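Local structure of arginyl-trna synthetase (Thermus thermophilus, 1IQ0) at residues R134-Y138 against A139-V143; I442-S445 against M446-E450; V516-A519 against A520-T524; H526-A529 against Q530-L533. The protein probably attaches L-arginine to tRNA(Arg) at the expense of ATP, as a monomeric class I arginyl-tRNA synthetase. All coordinates share one frame; numbering follows the deposited sequence.

All four contacts are local, made along one helix or at its C-terminal end. Contacts 1 and 2 are buried and belong to the catalytic domain; contacts 3 and 4 are partly buried and come from successive helices of the anticodon-binding domain that pack against it. Contact 1 touches contact 3, where Ala139 CB and Ala520 CB are 3.7 Å apart, and contact 2 touches contact 4, where Phe444 CZ lies 3.6 Å from Leu533 CG. Contacts 1, 2 and 3 end helices, the first and third with a residue of positive phi, whereas contact 4 is uninterrupted helix. Glutamates and a water mark the open side of contact 3; leucines dominate contact 4.

Contact 1: R134-Y138 against A139-V143; sequences RILAY and AGREV
Arg141 N donates to Leu136 O at 3.0 Å and Gly140 N to Ala137 O at 3.0 Å, the two bonds of a Schellman motif that ends helix 120-138. Gly140, with phi 107°, reverses the chain there, and the turn leads into strand 141-149 within the beta-alpha-beta unit of the class I catalytic domain; helix and strand segments run 138° apart. The two bonds differ in approach: Arg141 N is tilted 27° from the carbonyl plane of Leu136, while Gly140 N sits well above that of Ala137. One residue earlier, Ala139 N still makes the ordinary i to i-4 bond to Ile135 O. Water 1 donates to Ala137 O and to Arg141 O, tying the helix end to the start of the strand. Arg141 and Leu136, both with CG anti to the carbonyl carbon, lie side by side and point the same way, the arginine CG 4.1 Å from Leu136 CD2; bent at chi2 and chi3, Arg141 goes on to a salt bridge with Glu348. On the side of helix 512-522, Ile135 and Ala139 pack on Ala520. Val143 turns back to the helix, placing CG2 3.7 Å from Leu136 CB and 4.3 Å from Ala137 CB.

Contact 2: I442-S445 against M446-E450; sequences IRFS and MVKTE
Phe444 and Lys448 meet through unlike first torsions: the ring leaves with CG anti to the backbone N (chi1 -165°), whereas Lys448 CG stands between its own N and carbonyl carbon (chi1 78°). The two side chains cross at about a right angle, and Phe444 CE2 comes 3.7 Å from Lys448 CB and 3.9 Å from Lys448 CD. Beyond CD the lysine chain stays extended, carrying NZ to a hydrogen bond with Asp468 O. At this pair helix 430-448 of the catalytic domain comes to its end, and its bonding becomes irregular. Met446 N still makes a straight bond to Ile442 O (3.0 Å, 168° at the hydrogen). Val447 N, however, is only weakly bonded to Arg443 O and turns instead to Phe444 O at 3.2 Å, from above the carbonyl plane. Phe444 O also accepts from Lys448 N, which arrives nearly along the C=O direction, so one oxygen serves two donors. Met446, bent at chi2 and chi3, folds its CE to 3.6 Å from Ser445 OG; its side chain packs on Arg124 and Ala127 of helix 120-138. Water 2 joins Ser445 O, to which it donates at 2.8 Å, with Thr449 OG1.

Contact 3: V516-A519 against A520-T524; sequences VLEA and AEERT
Ala520 N, Glu521 N and Glu522 N bond back to Val516 O, Leu517 O and Glu518 O, the regular i to i-4 pattern of helix 512-522 in the DALR anticodon-binding domain. All three donors are moderately tilted from the carbonyl planes they meet. The helix then stops at Arg523, whose positive phi of 59° turns the chain. Past that turn, Thr524 N donates to Ala519 O over 2.9 Å, a six-residue closure that differs from the helical bonds before it because the donor lies in the carbonyl plane, on a lone pair. The same fold of the backbone brings Thr524 O to 3.3 Å from Ala519 CB.

Among the side chains, Glu518 and Glu522 stand one turn apart and touch through their aliphatic parts, CG to CG at 4.0 Å. Glu518 is extended with CG anti to its backbone N (chi1 169°), while Glu522 bends at chi2; their carboxylate planes are turned 79° apart, and Glu518 OE1 and Glu522 OE1 remain 6.3 Å from each other. That spacing should keep the mutual repulsion of the two acids modest. Glu521, which like Glu522 is exposed, makes a long, weak ion pair through OE1 with Arg4. The inward side is apolar: Ala520 also packs on Leu136, and Val516 on Tyr138. Water 3 spans the helix end, donating to Glu518 OE1 at 3.1 Å and lying 2.9 Å from Thr524 OG1.

Contact 4: H526-A529 against Q530-L533; sequences HVLA and QYLL
Helix 525-544 of the DALR anticodon-binding domain holds this contact in its first two turns, where Leu528 meets both Tyr531 and Leu532. Leu528 CG stands anti to the backbone N, and this chi1 of -154° together with an unstaggered chi2 brings CD2 toward the following turn. There CD2 lies 3.9 Å from Leu532 CG, the two leucines running at a slant to each other, and 4.3 Å from Tyr531 CD2. The end of the tyrosine side chain leads away from 526-529, and its OH hydrogen-bonds to Asp508 O.

The backbone is regular. Gln530 N reaches His526 O at 2.8 Å, Tyr531 N reaches Val527 O, Leu532 N reaches Leu528 O and Leu533 N reaches Ala529 O. These four consecutive i to i-4 bonds, with N-H...O angles of 149° to 159° and helical backbone torsions throughout, are the evidence for an unbroken alpha-helix; Tyr531 N alone comes from above the carbonyl plane of its acceptor.

The helix has distinct neighbours around it. Leu528 and Leu532 pack on leucines of helix 562-583, Ala529 and Leu533 on Phe444 of the catalytic domain, and Val527 on Glu518. With the four acceptor carbonyls engaged by backbone N-H groups and the leucines meeting through carbon alone, the inward side of the helix offers an apolar surface, consistent with its place between the catalytic domain and the rest of the helical bundle.

Contact 1: R134-Y138 against A139-V143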
ATOM      1  N   ARG A 134       3.393  -3.452  -3.789  1.00 20.51           N
ATOM      2  CA  ARG A 134       4.839  -3.580  -3.971  1.00 21.43           C
ATOM      3  C   ARG A 134       5.492  -4.264  -2.763  1.00 20.33           C
ATOM      4  O   ARG A 134       6.330  -5.153  -2.912  1.00 22.10           O
ATOM      5  CB  ARG A 134       5.481  -2.200  -4.151  1.00 16.61           C
ATOM      6  CG  ARG A 134       5.143  -1.488  -5.456  1.00 17.56           C
ATOM      7  CD  ARG A 134       5.704  -0.084  -5.436  1.00 19.93           C
ATOM      8  NE  ARG A 134       5.461   0.636  -6.683  1.00 20.41           N
ATOM      9  CZ  ARG A 134       6.225   0.549  -7.767  1.00 17.71           C
ATOM     10  NH1 ARG A 134       7.295  -0.230  -7.769  1.00 18.81           N
ATOM     11  NH2 ARG A 134       5.919   1.255  -8.847  1.00 23.66           N
ATOM     12  N   ILE A 135       5.101  -3.831  -1.570  1.00 22.04           N
ATOM     13  CA  ILE A 135       5.636  -4.379  -0.332  1.00 21.77           C
ATOM     14  C   ILE A 135       5.343  -5.874  -0.211  1.00 24.08           C
ATOM     15  O   ILE A 135       6.239  -6.657   0.111  1.00 24.80           O
ATOM     16  CB  ILE A 135       5.061  -3.606   0.881  1.00 19.23           C
ATOM     17  CG1 ILE A 135       5.645  -2.184   0.892  1.00 16.15           C
ATOM     18  CG2 ILE A 135       5.346  -4.351   2.182  1.00 22.25           C
ATOM     19  CD1 ILE A 135       5.039  -1.264   1.953  1.00 15.21           C
ATOM     20  N   LEU A 136       4.100  -6.272  -0.482  1.00 18.81           N
ATOM     21  CA  LEU A 136       3.724  -7.689  -0.412  1.00 19.59           C
ATOM     22  C   LEU A 136       4.521  -8.553  -1.383  1.00 19.41           C
ATOM     23  O   LEU A 136       4.936  -9.651  -1.036  1.00 22.43           O
ATOM     24  CB  LEU A 136       2.230  -7.865  -0.695  1.00 15.75           C
ATOM     25  CG  LEU A 136       1.336  -7.478   0.480  1.00 17.41           C
ATOM     26  CD1 LEU A 136      -0.087  -7.255  -0.004  1.00 21.42           C
ATOM     27  CD2 LEU A 136       1.405  -8.579   1.557  1.00 15.53           C
ATOM     28  N   ALA A 137       4.713  -8.057  -2.602  1.00 17.67           N
ATOM     29  CA  ALA A 137       5.470  -8.782  -3.614  1.00 19.26           C
ATOM     30  C   ALA A 137       6.903  -8.990  -3.125  1.00 22.51           C
ATOM     31  O   ALA A 137       7.444 -10.091  -3.220  1.00 24.78           O
ATOM     32  CB  ALA A 137       5.478  -7.995  -4.943  1.00 23.40           C
ATOM     33  N   TYR A 138       7.508  -7.923  -2.604  1.00 30.48           N
ATOM     34  CA  TYR A 138       8.875  -7.980  -2.094  1.00 29.75           C
ATOM     35  C   TYR A 138       8.964  -8.996  -0.956  1.00 28.67           C
ATOM     36  O   TYR A 138       9.939  -9.739  -0.838  1.00 27.98           O
ATOM     37  CB  TYR A 138       9.301  -6.605  -1.569  1.00 21.57           C
ATOM     38  CG  TYR A 138      10.753  -6.523  -1.131  1.00 24.69           C
ATOM     39  CD1 TYR A 138      11.765  -6.222  -2.046  1.00 25.91           C
ATOM     40  CD2 TYR A 138      11.116  -6.753   0.196  1.00 28.93           C
ATOM     41  CE1 TYR A 138      13.094  -6.151  -1.648  1.00 28.31           C
ATOM     42  CE2 TYR A 138      12.444  -6.685   0.605  1.00 27.97           C
ATOM     43  CZ  TYR A 138      13.428  -6.383  -0.320  1.00 29.75           C
ATOM     44  OH  TYR A 138      14.743  -6.302   0.082  1.00 30.48           O
ATOM     45  N   ALA A 139       7.933  -9.017  -0.120  1.00 21.61           N
ATOM     46  CA  ALA A 139       7.874  -9.918   1.020  1.00 22.39           C
ATOM     47  C   ALA A 139       7.647 -11.382   0.637  1.00 23.18           C
ATOM     48  O   ALA A 139       7.536 -12.244   1.507  1.00 24.82           O
ATOM     49  CB  ALA A 139       6.797  -9.459   1.970  1.00 14.51           C
ATOM     50  N   GLY A 140       7.555 -11.659  -0.662  1.00 23.08           N
ATOM     51  CA  GLY A 140       7.381 -13.030  -1.102  1.00 22.80           C
ATOM     52  C   GLY A 140       6.031 -13.457  -1.640  1.00 23.97           C
ATOM     53  O   GLY A 140       5.909 -14.568  -2.153  1.00 28.05           O
ATOM     54  N   ARG A 141       5.018 -12.600  -1.537  1.00 25.68           N
ATOM     55  CA  ARG A 141       3.687 -12.962  -2.015  1.00 26.13           C
ATOM     56  C   ARG A 141       3.505 -12.791  -3.515  1.00 26.59           C
ATOM     57  O   ARG A 141       4.120 -11.917  -4.135  1.00 26.76           O
ATOM     58  CB  ARG A 141       2.616 -12.141  -1.286  1.00 19.39           C
ATOM     59  CG  ARG A 141       2.683 -12.230   0.239  1.00 20.12           C
ATOM     60  CD  ARG A 141       2.747 -13.675   0.721  1.00 25.37           C
ATOM     61  NE  ARG A 141       1.552 -14.449   0.390  1.00 29.77           N
ATOM     62  CZ  ARG A 141       0.389 -14.344   1.026  1.00 30.28           C
ATOM     63  NH1 ARG A 141       0.255 -13.491   2.033  1.00 37.25           N
ATOM     64  NH2 ARG A 141      -0.637 -15.107   0.666  1.00 28.60           N
ATOM     65  N   GLU A 142       2.663 -13.648  -4.093  1.00 26.03           N
ATOM     66  CA  GLU A 142       2.342 -13.586  -5.515  1.00 25.23           C
ATOM     67  C   GLU A 142       1.204 -12.570  -5.556  1.00 26.22           C
ATOM     68  O   GLU A 142       0.092 -12.847  -5.102  1.00 26.53           O
ATOM     69  CB  GLU A 142       1.866 -14.947  -6.027  1.00 24.42           C
ATOM     70  CG  GLU A 142       1.543 -14.944  -7.512  1.00 30.97           C
ATOM     71  CD  GLU A 142       1.067 -16.288  -8.019  1.00 35.14           C
ATOM     72  OE1 GLU A 142       0.818 -16.400  -9.236  1.00 36.18           O
ATOM     73  OE2 GLU A 142       0.940 -17.229  -7.209  1.00 38.58           O
ATOM     74  N   VAL A 143       1.497 -11.394  -6.100  1.00 23.95           N
ATOM     75  CA  VAL A 143       0.542 -10.292  -6.127  1.00 21.03           C
ATOM     76  C   VAL A 143       0.011  -9.872  -7.489  1.00 23.01           C
ATOM     77  O   VAL A 143       0.743  -9.841  -8.475  1.00 23.03           O
ATOM     78  CB  VAL A 143       1.177  -9.041  -5.451  1.00 25.57           C
ATOM     79  CG1 VAL A 143       0.220  -7.857  -5.490  1.00 24.70           C
ATOM     80  CG2 VAL A 143       1.564  -9.380  -4.019  1.00 24.39           C
TER
HETATM   81  O   HOH W   1       7.238 -12.527  -4.888  1.00 37.86           O

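Contact 2: I442-S445 against M446-E450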
ATOM      1  N   ILE A 442       4.878  13.558  -3.052  1.00 21.79           N
ATOM      2  CA  ILE A 442       3.494  13.104  -3.093  1.00 22.78           C
ATOM      3  C   ILE A 442       3.305  11.662  -2.607  1.00 21.96           C
ATOM      4  O   ILE A 442       2.509  11.410  -1.694  1.00 23.82           O
ATOM      5  CB  ILE A 442       2.927  13.275  -4.529  1.00 24.50           C
ATOM      6  CG1 ILE A 442       2.865  14.769  -4.859  1.00 23.94           C
ATOM      7  CG2 ILE A 442       1.538  12.626  -4.639  1.00 23.41           C
ATOM      8  CD1 ILE A 442       2.513  15.080  -6.296  1.00 19.63           C
ATOM      9  N   ARG A 443       4.039  10.719  -3.193  1.00 21.75           N
ATOM     10  CA  ARG A 443       3.918   9.317  -2.782  1.00 19.40           C
ATOM     11  C   ARG A 443       4.259   9.098  -1.316  1.00 21.66           C
ATOM     12  O   ARG A 443       3.609   8.296  -0.635  1.00 19.01           O
ATOM     13  CB  ARG A 443       4.803   8.413  -3.647  1.00 23.49           C
ATOM     14  CG  ARG A 443       4.324   8.266  -5.076  1.00 26.49           C
ATOM     15  CD  ARG A 443       2.904   7.717  -5.147  1.00 30.72           C
ATOM     16  NE  ARG A 443       2.836   6.266  -5.326  1.00 36.04           N
ATOM     17  CZ  ARG A 443       2.995   5.374  -4.360  1.00 31.92           C
ATOM     18  NH1 ARG A 443       3.243   5.765  -3.104  1.00 28.18           N
ATOM     19  NH2 ARG A 443       2.891   4.084  -4.645  1.00 36.89           N
ATOM     20  N   PHE A 444       5.262   9.810  -0.809  1.00 20.21           N
ATOM     21  CA  PHE A 444       5.638   9.640   0.595  1.00 20.25           C
ATOM     22  C   PHE A 444       4.600  10.246   1.529  1.00 16.47           C
ATOM     23  O   PHE A 444       4.257   9.661   2.552  1.00 21.89           O
ATOM     24  CB  PHE A 444       7.005  10.272   0.895  1.00 22.80           C
ATOM     25  CG  PHE A 444       7.593   9.812   2.201  1.00 22.68           C
ATOM     26  CD1 PHE A 444       8.275   8.606   2.282  1.00 21.91           C
ATOM     27  CD2 PHE A 444       7.398  10.548   3.367  1.00 21.53           C
ATOM     28  CE1 PHE A 444       8.756   8.131   3.504  1.00 20.94           C
ATOM     29  CE2 PHE A 444       7.870  10.086   4.592  1.00 18.90           C
ATOM     30  CZ  PHE A 444       8.549   8.875   4.660  1.00 22.23           C
ATOM     31  N   SER A 445       4.109  11.431   1.187  1.00 19.84           N
ATOM     32  CA  SER A 445       3.093  12.089   2.008  1.00 21.99           C
ATOM     33  C   SER A 445       1.829  11.220   2.131  1.00 22.94           C
ATOM     34  O   SER A 445       1.277  11.045   3.214  1.00 25.40           O
ATOM     35  CB  SER A 445       2.720  13.437   1.389  1.00 21.48           C
ATOM     36  OG  SER A 445       1.597  14.004   2.047  1.00 20.14           O
ATOM     37  N   MET A 446       1.375  10.680   1.011  1.00 16.83           N
ATOM     38  CA  MET A 446       0.172   9.849   0.992  1.00 18.54           C
ATOM     39  C   MET A 446       0.258   8.560   1.802  1.00 19.16           C
ATOM     40  O   MET A 446      -0.768   7.983   2.169  1.00 20.78           O
ATOM     41  CB  MET A 446      -0.193   9.509  -0.454  1.00 25.90           C
ATOM     42  CG  MET A 446      -0.705  10.700  -1.263  1.00 24.08           C
ATOM     43  SD  MET A 446      -2.155  11.427  -0.448  1.00 23.25           S
ATOM     44  CE  MET A 446      -1.371  12.810   0.437  1.00 26.31           C
ATOM     45  N   VAL A 447       1.469   8.115   2.120  1.00 19.44           N
ATOM     46  CA  VAL A 447       1.591   6.863   2.847  1.00 21.07           C
ATOM     47  C   VAL A 447       2.304   6.878   4.210  1.00 22.29           C
ATOM     48  O   VAL A 447       2.283   5.881   4.931  1.00 23.38           O
ATOM     49  CB  VAL A 447       2.247   5.800   1.913  1.00 28.37           C
ATOM     50  CG1 VAL A 447       3.769   5.980   1.869  1.00 25.18           C
ATOM     51  CG2 VAL A 447       1.866   4.425   2.360  1.00 36.22           C
ATOM     52  N   LYS A 448       2.920   7.993   4.592  1.00 26.33           N
ATOM     53  CA  LYS A 448       3.610   8.025   5.883  1.00 27.70           C
ATOM     54  C   LYS A 448       2.663   8.077   7.091  1.00 30.67           C
ATOM     55  O   LYS A 448       3.032   7.680   8.199  1.00 28.85           O
ATOM     56  CB  LYS A 448       4.561   9.217   5.951  1.00 34.51           C
ATOM     57  CG  LYS A 448       3.884  10.537   6.234  1.00 39.94           C
ATOM     58  CD  LYS A 448       4.909  11.618   6.566  1.00 44.18           C
ATOM     59  CE  LYS A 448       4.230  12.943   6.877  1.00 45.03           C
ATOM     60  NZ  LYS A 448       5.209  14.039   7.124  1.00 49.64           N
ATOM     61  N   THR A 449       1.443   8.559   6.869  1.00 28.59           N
ATOM     62  CA  THR A 449       0.450   8.695   7.936  1.00 30.73           C
ATOM     63  C   THR A 449      -0.529   7.523   7.992  1.00 30.61           C
ATOM     64  O   THR A 449      -1.097   7.140   6.971  1.00 30.11           O
ATOM     65  CB  THR A 449      -0.357   9.994   7.744  1.00 30.64           C
ATOM     66  OG1 THR A 449       0.534  11.117   7.763  1.00 33.91           O
ATOM     67  CG2 THR A 449      -1.405  10.149   8.835  1.00 29.46           C
ATOM     68  N   GLU A 450      -0.723   6.964   9.184  1.00 25.89           N
ATOM     69  CA  GLU A 450      -1.652   5.850   9.381  1.00 29.66           C
ATOM     70  C   GLU A 450      -2.931   6.157   8.623  1.00 27.21           C
ATOM     71  O   GLU A 450      -3.454   7.265   8.714  1.00 28.28           O
ATOM     72  CB  GLU A 450      -1.999   5.691  10.861  1.00 48.75           C
ATOM     73  CG  GLU A 450      -0.814   5.623  11.795  1.00 61.70           C
ATOM     74  CD  GLU A 450      -1.241   5.494  13.244  1.00 66.57           C
ATOM     75  OE1 GLU A 450      -0.382   5.662  14.133  1.00 68.48           O
ATOM     76  OE2 GLU A 450      -2.438   5.218  13.488  1.00 66.49           O
TER
HETATM   77  O   HOH W   2       1.223  12.275   5.699  1.00 20.44           O

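Contact 3: V516-A519 against A520-T524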
ATOM      1  N   VAL A 516       9.708  -4.074   6.657  1.00 22.49           N
ATOM      2  CA  VAL A 516       9.057  -4.527   5.437  1.00 23.51           C
ATOM      3  C   VAL A 516       8.037  -5.646   5.689  1.00 25.30           C
ATOM      4  O   VAL A 516       6.913  -5.601   5.178  1.00 25.26           O
ATOM      5  CB  VAL A 516      10.078  -5.026   4.408  1.00 25.82           C
ATOM      6  CG1 VAL A 516       9.352  -5.616   3.207  1.00 28.42           C
ATOM      7  CG2 VAL A 516      10.969  -3.877   3.967  1.00 27.63           C
ATOM      8  N   LEU A 517       8.427  -6.642   6.481  1.00 29.08           N
ATOM      9  CA  LEU A 517       7.543  -7.762   6.776  1.00 27.07           C
ATOM     10  C   LEU A 517       6.358  -7.374   7.649  1.00 25.38           C
ATOM     11  O   LEU A 517       5.255  -7.877   7.455  1.00 25.53           O
ATOM     12  CB  LEU A 517       8.330  -8.903   7.426  1.00 30.00           C
ATOM     13  CG  LEU A 517       9.371  -9.532   6.491  1.00 30.36           C
ATOM     14  CD1 LEU A 517      10.110 -10.658   7.211  1.00 31.17           C
ATOM     15  CD2 LEU A 517       8.672 -10.064   5.243  1.00 33.24           C
ATOM     16  N   GLU A 518       6.574  -6.488   8.612  1.00 25.41           N
ATOM     17  CA  GLU A 518       5.468  -6.067   9.457  1.00 27.94           C
ATOM     18  C   GLU A 518       4.480  -5.297   8.597  1.00 28.62           C
ATOM     19  O   GLU A 518       3.272  -5.494   8.703  1.00 29.43           O
ATOM     20  CB  GLU A 518       5.941  -5.174  10.607  1.00 28.19           C
ATOM     21  CG  GLU A 518       4.779  -4.505  11.334  1.00 28.42           C
ATOM     22  CD  GLU A 518       5.203  -3.682  12.528  1.00 33.57           C
ATOM     23  OE1 GLU A 518       4.409  -2.815  12.951  1.00 36.56           O
ATOM     24  OE2 GLU A 518       6.314  -3.904  13.055  1.00 35.25           O
ATOM     25  N   ALA A 519       4.999  -4.424   7.740  1.00 22.00           N
ATOM     26  CA  ALA A 519       4.146  -3.631   6.862  1.00 20.39           C
ATOM     27  C   ALA A 519       3.332  -4.546   5.956  1.00 19.98           C
ATOM     28  O   ALA A 519       2.158  -4.293   5.697  1.00 22.49           O
ATOM     29  CB  ALA A 519       4.992  -2.688   6.023  1.00 12.48           C
ATOM     30  N   ALA A 520       3.966  -5.608   5.472  1.00 23.75           N
ATOM     31  CA  ALA A 520       3.297  -6.561   4.597  1.00 24.60           C
ATOM     32  C   ALA A 520       2.230  -7.365   5.353  1.00 28.27           C
ATOM     33  O   ALA A 520       1.090  -7.482   4.895  1.00 28.15           O
ATOM     34  CB  ALA A 520       4.327  -7.512   3.968  1.00 19.42           C
ATOM     35  N   GLU A 521       2.606  -7.902   6.512  1.00 25.71           N
ATOM     36  CA  GLU A 521       1.698  -8.712   7.328  1.00 24.10           C
ATOM     37  C   GLU A 521       0.527  -7.925   7.901  1.00 23.01           C
ATOM     38  O   GLU A 521      -0.580  -8.447   8.005  1.00 25.44           O
ATOM     39  CB  GLU A 521       2.471  -9.375   8.479  1.00 31.13           C
ATOM     40  CG  GLU A 521       3.652 -10.226   8.023  1.00 32.30           C
ATOM     41  CD  GLU A 521       4.549 -10.680   9.176  1.00 37.56           C
ATOM     42  OE1 GLU A 521       4.584 -10.008  10.231  1.00 36.82           O
ATOM     43  OE2 GLU A 521       5.238 -11.707   9.015  1.00 37.25           O
ATOM     44  N   GLU A 522       0.772  -6.674   8.280  1.00 28.56           N
ATOM     45  CA  GLU A 522      -0.274  -5.830   8.854  1.00 29.05           C
ATOM     46  C   GLU A 522      -0.941  -4.934   7.815  1.00 27.86           C
ATOM     47  O   GLU A 522      -1.917  -4.249   8.117  1.00 26.87           O
ATOM     48  CB  GLU A 522       0.311  -4.958   9.971  1.00 30.93           C
ATOM     49  CG  GLU A 522       1.023  -5.757  11.047  1.00 36.50           C
ATOM     50  CD  GLU A 522       0.113  -6.786  11.686  1.00 42.36           C
ATOM     51  OE1 GLU A 522       0.621  -7.825  12.155  1.00 45.64           O
ATOM     52  OE2 GLU A 522      -1.112  -6.553  11.724  1.00 49.75           O
ATOM     53  N   ARG A 523      -0.409  -4.941   6.596  1.00 23.24           N
ATOM     54  CA  ARG A 523      -0.953  -4.126   5.519  1.00 24.25           C
ATOM     55  C   ARG A 523      -0.913  -2.661   5.935  1.00 25.12           C
ATOM     56  O   ARG A 523      -1.905  -1.929   5.840  1.00 24.90           O
ATOM     57  CB  ARG A 523      -2.386  -4.584   5.196  1.00 32.81           C
ATOM     58  CG  ARG A 523      -2.420  -5.919   4.443  1.00 33.79           C
ATOM     59  CD  ARG A 523      -3.822  -6.472   4.207  1.00 29.52           C
ATOM     60  NE  ARG A 523      -4.330  -7.141   5.397  1.00 36.21           N
ATOM     61  CZ  ARG A 523      -5.034  -6.538   6.342  1.00 30.84           C
ATOM     62  NH1 ARG A 523      -5.332  -5.244   6.225  1.00 33.12           N
ATOM     63  NH2 ARG A 523      -5.409  -7.214   7.419  1.00 31.13           N
ATOM     64  N   THR A 524       0.258  -2.243   6.404  1.00 23.51           N
ATOM     65  CA  THR A 524       0.465  -0.876   6.851  1.00 20.98           C
ATOM     66  C   THR A 524       1.766  -0.307   6.304  1.00 21.49           C
ATOM     67  O   THR A 524       2.818  -0.394   6.940  1.00 21.27           O
ATOM     68  CB  THR A 524       0.497  -0.792   8.390  1.00 25.07           C
ATOM     69  OG1 THR A 524       1.435  -1.747   8.900  1.00 20.55           O
ATOM     70  CG2 THR A 524      -0.893  -1.064   8.978  1.00 24.68           C
TER
HETATM   71  O   HOH W   3       1.606  -2.085  11.796  1.00 40.02           O

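Contact 4: H526-A529 against Q530-L533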
ATOM      1  N   HIS A 526       2.765   2.631   6.150  1.00 20.20           N
ATOM      2  CA  HIS A 526       3.318   3.700   6.974  1.00 22.59           C
ATOM      3  C   HIS A 526       4.444   3.216   7.894  1.00 23.70           C
ATOM      4  O   HIS A 526       5.290   4.009   8.309  1.00 24.69           O
ATOM      5  CB  HIS A 526       2.229   4.393   7.805  1.00 16.70           C
ATOM      6  CG  HIS A 526       1.709   3.569   8.939  1.00 23.42           C
ATOM      7  ND1 HIS A 526       0.596   2.764   8.825  1.00 24.86           N
ATOM      8  CD2 HIS A 526       2.149   3.427  10.212  1.00 22.55           C
ATOM      9  CE1 HIS A 526       0.372   2.161   9.979  1.00 24.36           C
ATOM     10  NE2 HIS A 526       1.299   2.546  10.837  1.00 22.95           N
ATOM     11  N   VAL A 527       4.459   1.923   8.208  1.00 22.77           N
ATOM     12  CA  VAL A 527       5.508   1.379   9.065  1.00 19.83           C
ATOM     13  C   VAL A 527       6.839   1.399   8.304  1.00 20.99           C
ATOM     14  O   VAL A 527       7.890   1.649   8.884  1.00 18.25           O
ATOM     15  CB  VAL A 527       5.176  -0.064   9.521  1.00 20.69           C
ATOM     16  CG1 VAL A 527       6.378  -0.686  10.227  1.00 20.99           C
ATOM     17  CG2 VAL A 527       3.978  -0.037  10.476  1.00 20.67           C
ATOM     18  N   LEU A 528       6.788   1.160   7.000  1.00 19.33           N
ATOM     19  CA  LEU A 528       8.003   1.176   6.198  1.00 20.49           C
ATOM     20  C   LEU A 528       8.424   2.629   6.015  1.00 20.12           C
ATOM     21  O   LEU A 528       9.601   2.964   6.104  1.00 21.42           O
ATOM     22  CB  LEU A 528       7.759   0.558   4.822  1.00 24.65           C
ATOM     23  CG  LEU A 528       8.950  -0.061   4.074  1.00 27.41           C
ATOM     24  CD1 LEU A 528       8.774   0.202   2.593  1.00 22.84           C
ATOM     25  CD2 LEU A 528      10.277   0.499   4.556  1.00 23.49           C
ATOM     26  N   ALA A 529       7.440   3.484   5.752  1.00 19.27           N
ATOM     27  CA  ALA A 529       7.692   4.899   5.554  1.00 22.85           C
ATOM     28  C   ALA A 529       8.390   5.464   6.779  1.00 24.24           C
ATOM     29  O   ALA A 529       9.386   6.169   6.659  1.00 24.78           O
ATOM     30  CB  ALA A 529       6.375   5.637   5.308  1.00 20.44           C
ATOM     31  N   GLN A 530       7.868   5.142   7.958  1.00 21.25           N
ATOM     32  CA  GLN A 530       8.446   5.629   9.201  1.00 22.49           C
ATOM     33  C   GLN A 530       9.863   5.076   9.388  1.00 20.56           C
ATOM     34  O   GLN A 530      10.754   5.789   9.840  1.00 20.42           O
ATOM     35  CB  GLN A 530       7.559   5.243  10.385  1.00 26.69           C
ATOM     36  CG  GLN A 530       8.031   5.781  11.730  1.00 34.46           C
ATOM     37  CD  GLN A 530       8.217   7.292  11.723  1.00 39.32           C
ATOM     38  OE1 GLN A 530       7.299   8.044  11.379  1.00 41.19           O
ATOM     39  NE2 GLN A 530       9.413   7.741  12.100  1.00 39.36           N
ATOM     40  N   TYR A 531      10.077   3.811   9.041  1.00 15.98           N
ATOM     41  CA  TYR A 531      11.412   3.237   9.167  1.00 16.07           C
ATOM     42  C   TYR A 531      12.409   4.010   8.301  1.00 19.60           C
ATOM     43  O   TYR A 531      13.551   4.240   8.707  1.00 20.50           O
ATOM     44  CB  TYR A 531      11.444   1.771   8.721  1.00 18.59           C
ATOM     45  CG  TYR A 531      12.862   1.253   8.589  1.00 16.99           C
ATOM     46  CD1 TYR A 531      13.635   0.981   9.723  1.00 18.02           C
ATOM     47  CD2 TYR A 531      13.462   1.105   7.336  1.00 17.49           C
ATOM     48  CE1 TYR A 531      14.975   0.577   9.611  1.00 16.57           C
ATOM     49  CE2 TYR A 531      14.805   0.702   7.213  1.00 22.09           C
ATOM     50  CZ  TYR A 531      15.551   0.443   8.360  1.00 20.87           C
ATOM     51  OH  TYR A 531      16.873   0.053   8.259  1.00 18.80           O
ATOM     52  N   LEU A 532      11.980   4.393   7.103  1.00 18.06           N
ATOM     53  CA  LEU A 532      12.856   5.118   6.191  1.00 18.18           C
ATOM     54  C   LEU A 532      13.225   6.495   6.732  1.00 19.49           C
ATOM     55  O   LEU A 532      14.339   6.964   6.522  1.00 17.85           O
ATOM     56  CB  LEU A 532      12.210   5.235   4.810  1.00 24.16           C
ATOM     57  CG  LEU A 532      12.043   3.904   4.061  1.00 22.46           C
ATOM     58  CD1 LEU A 532      11.438   4.172   2.685  1.00 25.16           C
ATOM     59  CD2 LEU A 532      13.393   3.204   3.917  1.00 20.20           C
ATOM     60  N   LEU A 533      12.289   7.141   7.422  1.00 21.84           N
ATOM     61  CA  LEU A 533      12.561   8.444   8.016  1.00 24.06           C
ATOM     62  C   LEU A 533      13.624   8.249   9.093  1.00 27.20           C
ATOM     63  O   LEU A 533      14.596   9.003   9.160  1.00 28.89           O
ATOM     64  CB  LEU A 533      11.294   9.032   8.648  1.00 20.65           C
ATOM     65  CG  LEU A 533      10.303   9.695   7.687  1.00 25.29           C
ATOM     66  CD1 LEU A 533       9.074  10.183   8.448  1.00 22.09           C
ATOM     67  CD2 LEU A 533      10.987  10.867   6.996  1.00 23.73           C
TER